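Local coordinates for tyrosyl-DNA phosphodiesterase 2 (Danio rerio, PDB 4F1H), which belongs to the endonuclease/exonuclease/phosphatase family of DNase I-like proteins and carries a bound magnesium ion, at residues B[43-48]-B[64-69]; B[77-82]-B[103-108]; B[89-94]-B[124-129]; B[146-151]-B[208-213]. All blocks are in the same frame, centred on the assembly; numbering follows the deposited sequence. Where two conformers were deposited one is given.

Contact 1: B[43-48]-B[64-69]; sequences LIPAYV and SDDGYF
A chi1 of 43° sets CG of F69 between its own backbone N and carbonyl carbon and brings the ring up against L43, whereas a chi1 of 64° in Y68 turns the phenol away, while its CB, set by the backbone, stays beside I44. The F69 ring ends up between two carbonyl oxygens: L43 O lies 4.0 Å above the plane, over the centre of one face, and S64 O is over the opposite face. A flat phenyl suits so thin a gap. L43 and F69 form an antiparallel hydrogen-bonded pair, with L43 N to F69 O at 2.8 Å and F69 N to L43 O at 3.0 Å. Apolar contacts accompany these bonds, with L43 CB 3.9 Å from F69 CE1, P45 CD 3.8 Å from F69 CE2, and I44 CG2 3.9 Å from Y68 CB. P45 fits the first helical turn, where a missing N-H costs no helical bond. In the approaching loop D66 OD1 accepts G67 N at 2.8 Å, and the positive phi of G67 (76°) is easily adopted without a side chain. The Y68 hydroxyl is hydrogen-bonded to NH2 of R96, and the side chain of Y68 lies about 7 Å from the magnesium ion. Strand 37-43 thus leads through the N-cap residue I44 into helix 45-54 and pairs at L43 with the start of strand 69-75, at the magnesium end of the six-stranded sheet, in keeping with a DNase I-like fold.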
loop_
_atom_site.group_PDB
_atom_site.type_symbol
_atom_site.label_atom_id
_atom_site.label_comp_id
_atom_site.label_asym_id
_atom_site.label_seq_id
_atom_site.Cartn_x
_atom_site.Cartn_y
_atom_site.Cartn_z
ATOM N N LEU B 43 2.710 16.637 -20.948
ATOM C CA LEU B 43 3.090 17.530 -22.056
ATOM C C LEU B 43 2.074 17.357 -23.181
ATOM O O LEU B 43 1.479 16.282 -23.336
ATOM C CB LEU B 43 4.447 17.103 -22.592
ATOM C CG LEU B 43 5.592 17.371 -21.615
ATOM C CD1 LEU B 43 6.814 16.630 -22.098
ATOM C CD2 LEU B 43 5.865 18.820 -21.551
ATOM N N ILE B 44 1.859 18.413 -23.956
ATOM C CA ILE B 44 1.180 18.302 -25.251
ATOM C C ILE B 44 2.107 18.905 -26.287
ATOM O O ILE B 44 3.048 19.629 -25.932
ATOM C CB ILE B 44 -0.195 18.989 -25.265
ATOM C CG1 ILE B 44 -0.063 20.489 -25.022
ATOM C CG2 ILE B 44 -1.154 18.345 -24.248
ATOM C CD1 ILE B 44 -1.395 21.246 -25.224
ATOM N N PRO B 45 1.889 18.600 -27.574
ATOM C CA PRO B 45 2.860 19.086 -28.566
ATOM C C PRO B 45 3.111 20.621 -28.542
ATOM O O PRO B 45 4.275 21.002 -28.665
ATOM C CB PRO B 45 2.227 18.652 -29.898
ATOM C CG PRO B 45 1.495 17.373 -29.535
ATOM C CD PRO B 45 0.910 17.654 -28.156
ATOM N N ALA B 46 2.070 21.437 -28.369
ATOM C CA ALA B 46 2.250 22.914 -28.306
ATOM C C ALA B 46 3.213 23.282 -27.187
ATOM O O ALA B 46 4.074 24.139 -27.343
ATOM C CB ALA B 46 0.922 23.609 -28.089
ATOM N N TYR B 47 3.055 22.618 -26.050
ATOM C CA TYR B 47 3.891 22.875 -24.885
ATOM C C TYR B 47 5.356 22.473 -25.117
ATOM O O TYR B 47 6.276 23.242 -24.836
ATOM C CB TYR B 47 3.287 22.107 -23.701
ATOM C CG TYR B 47 3.697 22.616 -22.327
ATOM C CD1 TYR B 47 4.974 22.354 -21.832
ATOM C CD2 TYR B 47 2.801 23.313 -21.538
ATOM C CE1 TYR B 47 5.350 22.803 -20.576
ATOM C CE2 TYR B 47 3.172 23.793 -20.260
ATOM C CZ TYR B 47 4.430 23.494 -19.799
ATOM O OH TYR B 47 4.768 23.963 -18.558
ATOM N N VAL B 48 5.582 21.266 -25.627
ATOM C CA VAL B 48 6.940 20.800 -25.789
ATOM C C VAL B 48 7.622 21.597 -26.913
ATOM O O VAL B 48 8.835 21.781 -26.889
ATOM C CB VAL B 48 7.022 19.253 -25.994
ATOM C CG1 VAL B 48 6.804 18.878 -27.442
ATOM C CG2 VAL B 48 8.367 18.733 -25.505
ATOM N N SER B 64 5.389 10.027 -26.392
ATOM C CA SER B 64 4.483 9.783 -27.546
ATOM C C SER B 64 4.685 10.938 -28.521
ATOM O O SER B 64 5.476 11.882 -28.246
ATOM C CB SER B 64 3.020 9.718 -27.077
ATOM O OG SER B 64 2.112 9.439 -28.170
ATOM N N ASP B 65 3.966 10.900 -29.641
ATOM C CA ASP B 65 4.043 12.016 -30.572
ATOM C C ASP B 65 2.752 12.826 -30.704
ATOM O O ASP B 65 2.702 13.780 -31.462
ATOM C CB ASP B 65 4.507 11.538 -31.939
ATOM C CG ASP B 65 3.459 10.740 -32.646
ATOM O OD1 ASP B 65 2.585 10.130 -31.950
ATOM O OD2 ASP B 65 3.496 10.736 -33.912
ATOM N N ASP B 66 1.712 12.486 -29.962
ATOM C CA ASP B 66 0.512 13.327 -29.982
ATOM C C ASP B 66 -0.304 12.984 -28.746
ATOM O O ASP B 66 0.072 12.109 -27.948
ATOM C CB ASP B 66 -0.350 13.106 -31.253
ATOM C CG ASP B 66 -1.141 14.385 -31.695
ATOM O OD1 ASP B 66 -1.373 15.317 -30.882
ATOM O OD2 ASP B 66 -1.547 14.462 -32.882
ATOM N N GLY B 67 -1.402 13.699 -28.578
ATOM C CA GLY B 67 -2.208 13.541 -27.381
ATOM C C GLY B 67 -1.492 14.243 -26.255
ATOM O O GLY B 67 -1.029 15.391 -26.418
ATOM N N TYR B 68 -1.431 13.587 -25.099
ATOM C CA TYR B 68 -0.545 14.114 -24.037
ATOM C C TYR B 68 0.367 12.988 -23.599
ATOM O O TYR B 68 0.031 11.800 -23.732
ATOM C CB TYR B 68 -1.352 14.677 -22.838
ATOM C CG TYR B 68 -2.153 13.621 -22.118
ATOM C CD1 TYR B 68 -3.451 13.295 -22.546
ATOM C CD2 TYR B 68 -1.642 12.966 -21.002
ATOM C CE1 TYR B 68 -4.191 12.298 -21.896
ATOM C CE2 TYR B 68 -2.394 11.958 -20.329
ATOM C CZ TYR B 68 -3.654 11.648 -20.785
ATOM O OH TYR B 68 -4.391 10.674 -20.143
ATOM N N PHE B 69 1.541 13.330 -23.064
ATOM C CA PHE B 69 2.558 12.303 -22.852
ATOM C C PHE B 69 3.642 12.834 -21.920
ATOM O O PHE B 69 3.663 14.031 -21.555
ATOM C CB PHE B 69 3.177 11.892 -24.204
ATOM C CG PHE B 69 3.475 13.059 -25.097
ATOM C CD1 PHE B 69 4.685 13.763 -24.953
ATOM C CD2 PHE B 69 2.546 13.480 -26.061
ATOM C CE1 PHE B 69 4.979 14.882 -25.758
ATOM C CE2 PHE B 69 2.838 14.609 -26.891
ATOM C CZ PHE B 69 4.048 15.293 -26.733
#

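Contact 2: B[77-82]-B[103-108]; sequences SRVKFL and VTFSGQ
K80 and T104 are an antiparallel hydrogen-bonded pair, K80 N to T104 O 3.0 Å and T104 N to K80 O 2.9 Å, in strand segments whose directions differ by 150°; F81 and V103 follow as a non-hydrogen-bonded pair. Beside them V79, with CG1 anti to its amide nitrogen (chi1 172°), presses that methyl on V103, CG1 to CB at only 3.4 Å, a tight fit between two branched residues. On the face carrying K80 and T104, a partly polar residue suits the more exposed setting: T104 OG1 lies 3.6 Å from K80 CB, and T104 CG2 meets L82 CD1 at 3.8 Å, the two side chains crossing nearly at a right angle. R78, bent at chi2 and chi3, lays one face of its guanidinium against the edge of the F105 ring, NH2 3.5 Å from CZ, with the planes 85° apart. A water bridges the two segments beyond the paired strands, donating to R78 O at 2.9 Å and accepting from S106 N at 2.9 Å. S106 and G107 form the corner of a type I' turn; both have positive phi, which G107 adopts readily and S106 takes as well. Around the contact, R78 makes a salt bridge with D36 and gives a hydrogen bond to D1 O, L74 of strand 69-75 packs on V79, F81 and V103, and L110 of strand 108-114 touches V103 and F105.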
loop_
_atom_site.group_PDB
_atom_site.type_symbol
_atom_site.label_atom_id
_atom_site.label_comp_id
_atom_site.label_asym_id
_atom_site.label_seq_id
_atom_site.Cartn_x
_atom_site.Cartn_y
_atom_site.Cartn_z
ATOM N N SER B 77 25.354 19.413 -20.743
ATOM C CA SER B 77 26.685 19.672 -20.194
ATOM C C SER B 77 27.035 18.762 -19.020
ATOM O O SER B 77 28.208 18.658 -18.626
ATOM C CB SER B 77 26.801 21.130 -19.771
ATOM O OG SER B 77 25.876 21.433 -18.730
ATOM N N ARG B 78 26.028 18.092 -18.462
ATOM C CA ARG B 78 26.204 17.282 -17.244
ATOM C C ARG B 78 26.003 15.780 -17.403
ATOM O O ARG B 78 26.510 14.994 -16.590
ATOM C CB ARG B 78 25.269 17.804 -16.141
ATOM C CG ARG B 78 25.664 19.221 -15.715
ATOM C CD ARG B 78 26.560 19.168 -14.503
ATOM N NE ARG B 78 25.780 18.771 -13.320
ATOM C CZ ARG B 78 26.307 18.522 -12.120
ATOM N NH1 ARG B 78 27.627 18.642 -11.916
ATOM N NH2 ARG B 78 25.513 18.160 -11.116
ATOM N N VAL B 79 25.230 15.395 -18.422
ATOM C CA VAL B 79 24.746 14.032 -18.596
ATOM C C VAL B 79 25.031 13.581 -20.035
ATOM O O VAL B 79 24.728 14.318 -20.984
ATOM C CB VAL B 79 23.190 14.047 -18.363
ATOM C CG1 VAL B 79 22.556 12.722 -18.699
ATOM C CG2 VAL B 79 22.882 14.459 -16.894
ATOM N N LYS B 80 25.589 12.371 -20.195
ATOM C CA LYS B 80 25.795 11.799 -21.529
ATOM C C LYS B 80 24.758 10.724 -21.759
ATOM O O LYS B 80 24.590 9.848 -20.929
ATOM C CB LYS B 80 27.194 11.204 -21.637
ATOM C CG LYS B 80 28.274 12.303 -21.681
ATOM C CD LYS B 80 29.654 11.732 -21.419
ATOM C CE LYS B 80 30.709 12.824 -21.419
ATOM N NZ LYS B 80 32.053 12.224 -21.190
ATOM N N PHE B 81 24.094 10.770 -22.906
ATOM C CA PHE B 81 23.029 9.826 -23.169
ATOM C C PHE B 81 23.570 8.506 -23.706
ATOM O O PHE B 81 24.509 8.488 -24.526
ATOM C CB PHE B 81 22.088 10.463 -24.191
ATOM C CG PHE B 81 21.005 9.545 -24.689
ATOM C CD1 PHE B 81 19.910 9.229 -23.873
ATOM C CD2 PHE B 81 21.059 9.024 -25.976
ATOM C CE1 PHE B 81 18.880 8.356 -24.325
ATOM C CE2 PHE B 81 20.031 8.169 -26.452
ATOM C CZ PHE B 81 18.923 7.863 -25.628
ATOM N N LEU B 82 22.979 7.402 -23.256
ATOM C CA LEU B 82 23.358 6.064 -23.746
ATOM C C LEU B 82 22.287 5.453 -24.637
ATOM O O LEU B 82 22.579 5.056 -25.770
ATOM C CB LEU B 82 23.630 5.082 -22.602
ATOM C CG LEU B 82 24.795 5.474 -21.709
ATOM C CD1 LEU B 82 24.916 4.549 -20.501
ATOM C CD2 LEU B 82 26.129 5.549 -22.523
ATOM N N VAL B 103 21.813 6.868 -18.942
ATOM C CA VAL B 103 22.769 7.935 -19.163
ATOM C C VAL B 103 23.990 7.698 -18.268
ATOM O O VAL B 103 23.946 6.825 -17.395
ATOM C CB VAL B 103 22.175 9.324 -18.831
ATOM C CG1 VAL B 103 20.820 9.557 -19.592
ATOM C CG2 VAL B 103 21.981 9.509 -17.288
ATOM N N THR B 104 25.081 8.448 -18.492
ATOM C CA THR B 104 26.171 8.489 -17.499
ATOM C C THR B 104 26.301 9.908 -16.944
ATOM O O THR B 104 26.097 10.894 -17.664
ATOM C CB THR B 104 27.559 8.006 -18.035
ATOM O OG1 THR B 104 27.999 8.876 -19.065
ATOM C CG2 THR B 104 27.460 6.634 -18.623
ATOM N N PHE B 105 26.619 10.004 -15.656
ATOM C CA PHE B 105 26.736 11.271 -14.968
ATOM C C PHE B 105 28.107 11.227 -14.302
ATOM O O PHE B 105 28.296 10.527 -13.295
ATOM C CB PHE B 105 25.598 11.366 -13.935
ATOM C CG PHE B 105 25.716 12.530 -12.984
ATOM C CD1 PHE B 105 25.482 13.829 -13.423
ATOM C CD2 PHE B 105 25.978 12.308 -11.638
ATOM C CE1 PHE B 105 25.572 14.917 -12.549
ATOM C CE2 PHE B 105 26.053 13.364 -10.766
ATOM C CZ PHE B 105 25.864 14.671 -11.214
ATOM N N SER B 106 29.060 11.934 -14.911
ATOM C CA SER B 106 30.470 11.841 -14.513
ATOM C C SER B 106 30.905 10.373 -14.399
ATOM O O SER B 106 31.550 9.975 -13.426
ATOM C CB SER B 106 30.711 12.595 -13.201
ATOM O OG SER B 106 30.835 13.986 -13.444
ATOM N N GLY B 107 30.510 9.565 -15.383
ATOM C CA GLY B 107 30.910 8.166 -15.433
ATOM C C GLY B 107 30.041 7.156 -14.698
ATOM O O GLY B 107 30.196 5.939 -14.909
ATOM N N GLN B 108 29.129 7.633 -13.847
ATOM C CA GLN B 108 28.249 6.729 -13.107
ATOM C C GLN B 108 26.993 6.540 -13.938
ATOM O O GLN B 108 26.401 7.527 -14.368
ATOM C CB GLN B 108 27.878 7.339 -11.744
ATOM C CG GLN B 108 26.766 6.594 -11.021
ATOM C CD GLN B 108 27.119 5.166 -10.661
ATOM O OE1 GLN B 108 28.133 4.919 -9.985
ATOM N NE2 GLN B 108 26.270 4.210 -11.087
HETATM O O HOH W 1 28.285 15.821 -14.805
HETATM O O HOH W 2 28.696 13.282 -17.505
#

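Contact 3: B[89-94]-B[124-129]; sequences FPTTQM and SQERTK
A type I turn, F89 to T92, in the loop joining strands 80-88 and 97-105, is tied to the first turns of helix 124-140 by the carboxylate of E126. T91 OG1 donates to E126 OE1 at 2.6 Å, meeting that oxygen on its syn side and 20° out of the carboxylate plane. With chi1 at 173° the glutamate chain leaves the helix extended, then bends at chi2 (61°) to present its oxygens to the turn. The other oxygen, OE2, is gripped from two sources: a water donates to it at 2.7 Å while accepting from T91 N at 3.1 Å, and Q130 NE2 one turn further along the helix also bonds to it. Several donors thus share the negative charge, which probably steadies a largely buried carboxylate. Threonine suits position 91 because its short hydroxyl can reach the acid without a flexible chain. The turn itself is closed by T92 N to F89 O at 3.2 Å. The T92 side chain, about 13 Å from the magnesium ion, is also hydrogen-bonded through OG1 to E118 OE1, and E118 OE2 takes Q93 N. The bond from M94 N to T92 OG1, 3.0 Å, makes an ST turn directly after the type I turn, within the hairpin loop held to helix 124-140.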
loop_
_atom_site.group_PDB
_atom_site.type_symbol
_atom_site.label_atom_id
_atom_site.label_comp_id
_atom_site.label_asym_id
_atom_site.label_seq_id
_atom_site.Cartn_x
_atom_site.Cartn_y
_atom_site.Cartn_z
ATOM N N PHE B 89 2.219 -0.194 -21.378
ATOM C CA PHE B 89 1.375 -0.741 -20.302
ATOM C C PHE B 89 0.173 -1.342 -21.052
ATOM O O PHE B 89 -0.672 -0.612 -21.547
ATOM C CB PHE B 89 0.852 0.412 -19.408
ATOM C CG PHE B 89 1.851 1.002 -18.462
ATOM C CD1 PHE B 89 2.973 0.301 -18.046
ATOM C CD2 PHE B 89 1.655 2.313 -17.996
ATOM C CE1 PHE B 89 3.903 0.876 -17.152
ATOM C CE2 PHE B 89 2.540 2.902 -17.088
ATOM C CZ PHE B 89 3.691 2.192 -16.675
ATOM N N PRO B 90 0.115 -2.673 -21.205
ATOM C CA PRO B 90 -0.837 -3.293 -22.145
ATOM C C PRO B 90 -2.310 -2.964 -21.903
ATOM O O PRO B 90 -3.076 -2.904 -22.874
ATOM C CB PRO B 90 -0.603 -4.796 -21.947
ATOM C CG PRO B 90 0.779 -4.900 -21.391
ATOM C CD PRO B 90 1.022 -3.644 -20.582
ATOM N N THR B 91 -2.698 -2.753 -20.647
ATOM C CA THR B 91 -4.100 -2.473 -20.371
ATOM C C THR B 91 -4.416 -1.026 -19.976
ATOM O O THR B 91 -5.513 -0.732 -19.464
ATOM C CB THR B 91 -4.699 -3.478 -19.322
ATOM O OG1 THR B 91 -3.870 -3.544 -18.152
ATOM C CG2 THR B 91 -4.826 -4.895 -19.929
ATOM N N THR B 92 -3.490 -0.098 -20.226
ATOM C CA THR B 92 -3.873 1.295 -20.039
ATOM C C THR B 92 -5.021 1.717 -20.954
ATOM O O THR B 92 -5.109 1.319 -22.142
ATOM C CB THR B 92 -2.671 2.282 -20.212
ATOM O OG1 THR B 92 -3.070 3.632 -19.880
ATOM C CG2 THR B 92 -2.154 2.287 -21.648
ATOM N N GLN B 93 -5.922 2.530 -20.407
ATOM C CA GLN B 93 -6.951 3.178 -21.216
ATOM C C GLN B 93 -6.647 4.651 -21.470
ATOM O O GLN B 93 -7.457 5.357 -22.066
ATOM C CB GLN B 93 -8.340 3.030 -20.560
ATOM C CG GLN B 93 -8.774 1.598 -20.523
ATOM C CD GLN B 93 -9.162 1.119 -21.926
ATOM O OE1 GLN B 93 -9.722 1.884 -22.715
ATOM N NE2 GLN B 93 -8.889 -0.138 -22.226
ATOM N N MET B 94 -5.478 5.119 -21.013
ATOM C CA MET B 94 -5.098 6.534 -21.084
ATOM C C MET B 94 -3.717 6.739 -21.709
ATOM O O MET B 94 -3.033 7.752 -21.446
ATOM C CB MET B 94 -5.118 7.150 -19.678
ATOM C CG MET B 94 -6.465 6.896 -18.984
ATOM S SD MET B 94 -6.602 7.662 -17.351
ATOM C CE MET B 94 -8.196 6.922 -16.863
ATOM N N SER B 124 -7.723 2.495 -9.341
ATOM C CA SER B 124 -6.710 1.848 -8.530
ATOM C C SER B 124 -6.246 0.499 -9.118
ATOM O O SER B 124 -5.073 0.150 -9.021
ATOM C CB SER B 124 -7.223 1.709 -7.082
ATOM O OG SER B 124 -6.269 1.097 -6.234
ATOM N N GLN B 125 -7.153 -0.251 -9.747
ATOM C CA GLN B 125 -6.781 -1.552 -10.302
ATOM C C GLN B 125 -5.714 -1.416 -11.406
ATOM O O GLN B 125 -4.645 -2.063 -11.329
ATOM C CB GLN B 125 -8.002 -2.306 -10.851
ATOM C CG GLN B 125 -7.614 -3.583 -11.575
ATOM C CD GLN B 125 -8.810 -4.474 -11.915
ATOM O OE1 GLN B 125 -9.950 -4.009 -12.011
ATOM N NE2 GLN B 125 -8.548 -5.762 -12.093
ATOM N N GLU B 126 -5.965 -0.568 -12.397
ATOM C CA GLU B 126 -4.994 -0.453 -13.493
ATOM C C GLU B 126 -3.746 0.277 -12.986
ATOM O O GLU B 126 -2.625 -0.078 -13.324
ATOM C CB GLU B 126 -5.623 0.247 -14.696
ATOM C CG GLU B 126 -4.701 0.591 -15.864
ATOM C CD GLU B 126 -4.025 -0.608 -16.517
ATOM O OE1 GLU B 126 -4.520 -1.791 -16.384
ATOM O OE2 GLU B 126 -2.972 -0.371 -17.170
ATOM N N ARG B 127 -3.938 1.293 -12.151
ATOM C CA ARG B 127 -2.776 2.008 -11.606
ATOM C C ARG B 127 -1.839 1.068 -10.856
ATOM O O ARG B 127 -0.619 1.160 -10.988
ATOM C CB ARG B 127 -3.247 3.182 -10.714
ATOM C CG ARG B 127 -2.171 3.867 -9.913
ATOM C CD ARG B 127 -2.694 5.187 -9.433
ATOM N NE ARG B 127 -3.849 5.047 -8.528
ATOM C CZ ARG B 127 -5.097 5.431 -8.832
ATOM N NH1 ARG B 127 -5.383 5.975 -10.019
ATOM N NH2 ARG B 127 -6.071 5.312 -7.917
ATOM N N THR B 128 -2.374 0.150 -10.055
ATOM C CA THR B 128 -1.461 -0.714 -9.312
ATOM C C THR B 128 -0.819 -1.782 -10.226
ATOM O O THR B 128 0.329 -2.163 -10.004
ATOM C CB THR B 128 -2.112 -1.306 -8.050
ATOM O OG1 THR B 128 -3.331 -1.962 -8.423
ATOM C CG2 THR B 128 -2.416 -0.197 -7.047
ATOM N N LYS B 129 -1.515 -2.234 -11.270
ATOM C CA LYS B 129 -0.831 -3.110 -12.251
ATOM C C LYS B 129 0.369 -2.401 -12.884
ATOM O O LYS B 129 1.438 -3.001 -13.079
ATOM C CB LYS B 129 -1.774 -3.552 -13.361
ATOM C CG LYS B 129 -2.940 -4.388 -12.876
ATOM C CD LYS B 129 -3.794 -4.798 -14.077
ATOM C CE LYS B 129 -5.082 -5.473 -13.620
ATOM N NZ LYS B 129 -5.866 -5.993 -14.780
HETATM O O HOH W 3 -1.135 -2.107 -18.108
#

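Contact 4: B[146-151]-B[208-213]; sequences IVIFAG and IFLRSA
Four backbone hydrogen bonds of 2.8 to 3.0 Å join V147 N and O with R211 O and N, and F149 N and O with F209 O and N, in antiparallel pairs. R211 adds a bond of its own, NE to S212 O, and its NH1 and NH2 reach the carbonyls of A145, P142 and A141, so the orientation of the guanidinium is fixed while V147 CG2 sits 3.7 Å above its plane, over the centre. Arginine suits this strand end, having an apolar stem to pack and a polar tip to serve several carbonyls. Further along the same face the F149 and F209 rings lie side by side, planes 21° apart but slid so that they barely overlap, CD1 of F149 being 3.7 Å from CD2 of F209. On the other face aliphatic side chains pack together: L210 CD1 touches I146 CG2 at 3.8 Å and also I148, while I208 meets I148 and A150. Helix 124-140 covers the first face, I138 lying on V147, F209 and R211, and V134 on F149; strand 4-10 of the six-stranded sheet packs on I148, A150 and I208, and strand 108-114 flanks strand 145-150 in parallel.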
loop_
_atom_site.group_PDB
_atom_site.type_symbol
_atom_site.label_atom_id
_atom_site.label_comp_id
_atom_site.label_asym_id
_atom_site.label_seq_id
_atom_site.Cartn_x
_atom_site.Cartn_y
_atom_site.Cartn_z
ATOM N N ILE B 146 22.524 3.599 -10.836
ATOM C CA ILE B 146 21.624 4.197 -9.845
ATOM C C ILE B 146 20.291 4.363 -10.593
ATOM O O ILE B 146 20.296 4.903 -11.710
ATOM C CB ILE B 146 22.137 5.574 -9.437
ATOM C CG1 ILE B 146 23.487 5.426 -8.714
ATOM C CG2 ILE B 146 21.121 6.301 -8.525
ATOM C CD1 ILE B 146 24.238 6.758 -8.570
ATOM N N VAL B 147 19.189 3.879 -10.012
ATOM C CA VAL B 147 17.856 4.073 -10.578
ATOM C C VAL B 147 17.124 5.241 -9.931
ATOM O O VAL B 147 17.012 5.319 -8.709
ATOM C CB VAL B 147 16.985 2.800 -10.396
ATOM C CG1 VAL B 147 15.634 2.965 -11.056
ATOM C CG2 VAL B 147 17.720 1.626 -10.981
ATOM N N ILE B 148 16.589 6.143 -10.756
ATOM C CA ILE B 148 15.692 7.201 -10.244
ATOM C C ILE B 148 14.422 7.154 -11.075
ATOM O O ILE B 148 14.464 7.363 -12.301
ATOM C CB ILE B 148 16.331 8.578 -10.392
ATOM C CG1 ILE B 148 17.613 8.638 -9.547
ATOM C CG2 ILE B 148 15.318 9.683 -9.961
ATOM C CD1 ILE B 148 18.290 10.008 -9.618
ATOM N N PHE B 149 13.308 6.795 -10.440
ATOM C CA PHE B 149 12.015 6.959 -11.058
ATOM C C PHE B 149 11.410 8.222 -10.486
ATOM O O PHE B 149 11.403 8.403 -9.257
ATOM C CB PHE B 149 11.082 5.753 -10.773
ATOM C CG PHE B 149 9.665 6.015 -11.181
ATOM C CD1 PHE B 149 8.789 6.667 -10.305
ATOM C CD2 PHE B 149 9.217 5.664 -12.439
ATOM C CE1 PHE B 149 7.490 6.996 -10.710
ATOM C CE2 PHE B 149 7.880 5.948 -12.824
ATOM C CZ PHE B 149 7.044 6.600 -11.962
ATOM N N ALA B 150 10.847 9.089 -11.331
ATOM C CA ALA B 150 10.131 10.242 -10.789
ATOM C C ALA B 150 8.957 10.451 -11.700
ATOM O O ALA B 150 9.110 10.509 -12.917
ATOM C CB ALA B 150 11.029 11.503 -10.769
ATOM N N GLY B 151 7.779 10.566 -11.125
ATOM C CA GLY B 151 6.620 10.823 -11.969
ATOM C C GLY B 151 5.367 11.119 -11.191
ATOM O O GLY B 151 5.358 11.172 -9.970
ATOM N N ILE B 208 9.132 10.093 -6.004
ATOM C CA ILE B 208 10.443 9.699 -6.543
ATOM C C ILE B 208 10.871 8.423 -5.848
ATOM O O ILE B 208 10.865 8.359 -4.589
ATOM C CB ILE B 208 11.513 10.758 -6.228
ATOM C CG1 ILE B 208 11.051 12.131 -6.728
ATOM C CG2 ILE B 208 12.861 10.365 -6.802
ATOM C CD1 ILE B 208 11.937 13.282 -6.203
ATOM N N PHE B 209 11.255 7.419 -6.642
ATOM C CA PHE B 209 11.781 6.126 -6.124
ATOM C C PHE B 209 13.256 6.043 -6.480
ATOM O O PHE B 209 13.658 6.399 -7.596
ATOM C CB PHE B 209 11.002 4.936 -6.716
ATOM C CG PHE B 209 9.515 4.950 -6.398
ATOM C CD1 PHE B 209 9.042 5.420 -5.170
ATOM C CD2 PHE B 209 8.596 4.523 -7.356
ATOM C CE1 PHE B 209 7.670 5.443 -4.894
ATOM C CE2 PHE B 209 7.227 4.521 -7.086
ATOM C CZ PHE B 209 6.765 5.006 -5.857
ATOM N N LEU B 210 14.073 5.595 -5.529
ATOM C CA LEU B 210 15.525 5.577 -5.685
ATOM C C LEU B 210 16.070 4.200 -5.372
ATOM O O LEU B 210 15.675 3.587 -4.381
ATOM C CB LEU B 210 16.154 6.627 -4.752
ATOM C CG LEU B 210 17.678 6.563 -4.607
ATOM C CD1 LEU B 210 18.366 6.974 -5.940
ATOM C CD2 LEU B 210 18.163 7.464 -3.455
ATOM N N ARG B 211 16.957 3.695 -6.229
ATOM C CA ARG B 211 17.710 2.468 -5.931
ATOM C C ARG B 211 19.196 2.724 -6.199
ATOM O O ARG B 211 19.561 3.363 -7.202
ATOM C CB ARG B 211 17.220 1.300 -6.795
ATOM C CG ARG B 211 17.791 -0.056 -6.327
ATOM C CD ARG B 211 17.875 -1.015 -7.500
ATOM N NE ARG B 211 19.049 -0.712 -8.303
ATOM C CZ ARG B 211 19.386 -1.358 -9.413
ATOM N NH1 ARG B 211 20.489 -1.021 -10.053
ATOM N NH2 ARG B 211 18.615 -2.325 -9.883
ATOM N N SER B 212 20.073 2.284 -5.283
ATOM C CA SER B 212 21.505 2.448 -5.529
ATOM C C SER B 212 22.026 1.441 -6.539
ATOM O O SER B 212 21.343 0.484 -6.907
ATOM C CB SER B 212 22.309 2.295 -4.231
ATOM O OG SER B 212 21.842 3.182 -3.240
ATOM N N ALA B 213 23.260 1.675 -6.979
ATOM C CA ALA B 213 24.000 0.705 -7.795
ATOM C C ALA B 213 24.762 -0.141 -6.789
ATOM O O ALA B 213 25.266 0.408 -5.801
ATOM C CB ALA B 213 25.011 1.438 -8.677
#

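From the N terminus, contact 1 comes first, closing a short loop that holds helix 45-54 and strand 58-62, at one side of the six-stranded sheet. The chain then enters the other sheet, where contact 2 joins the open end of the hairpin 80-88 and 97-105, away from its loop. Contact 3 starts in the loop of that hairpin and ends on helix 124-140, so contacts 2 and 3 cross. Contact 4 follows in series, its long excursion bringing strand 202-211 back beside strand 145-150. Contacts 1 and 3 meet where Y68 packs on M94, near the magnesium end, while Q108 packs on I146 and A213, linking contacts 2 and 4 within the sheet they share.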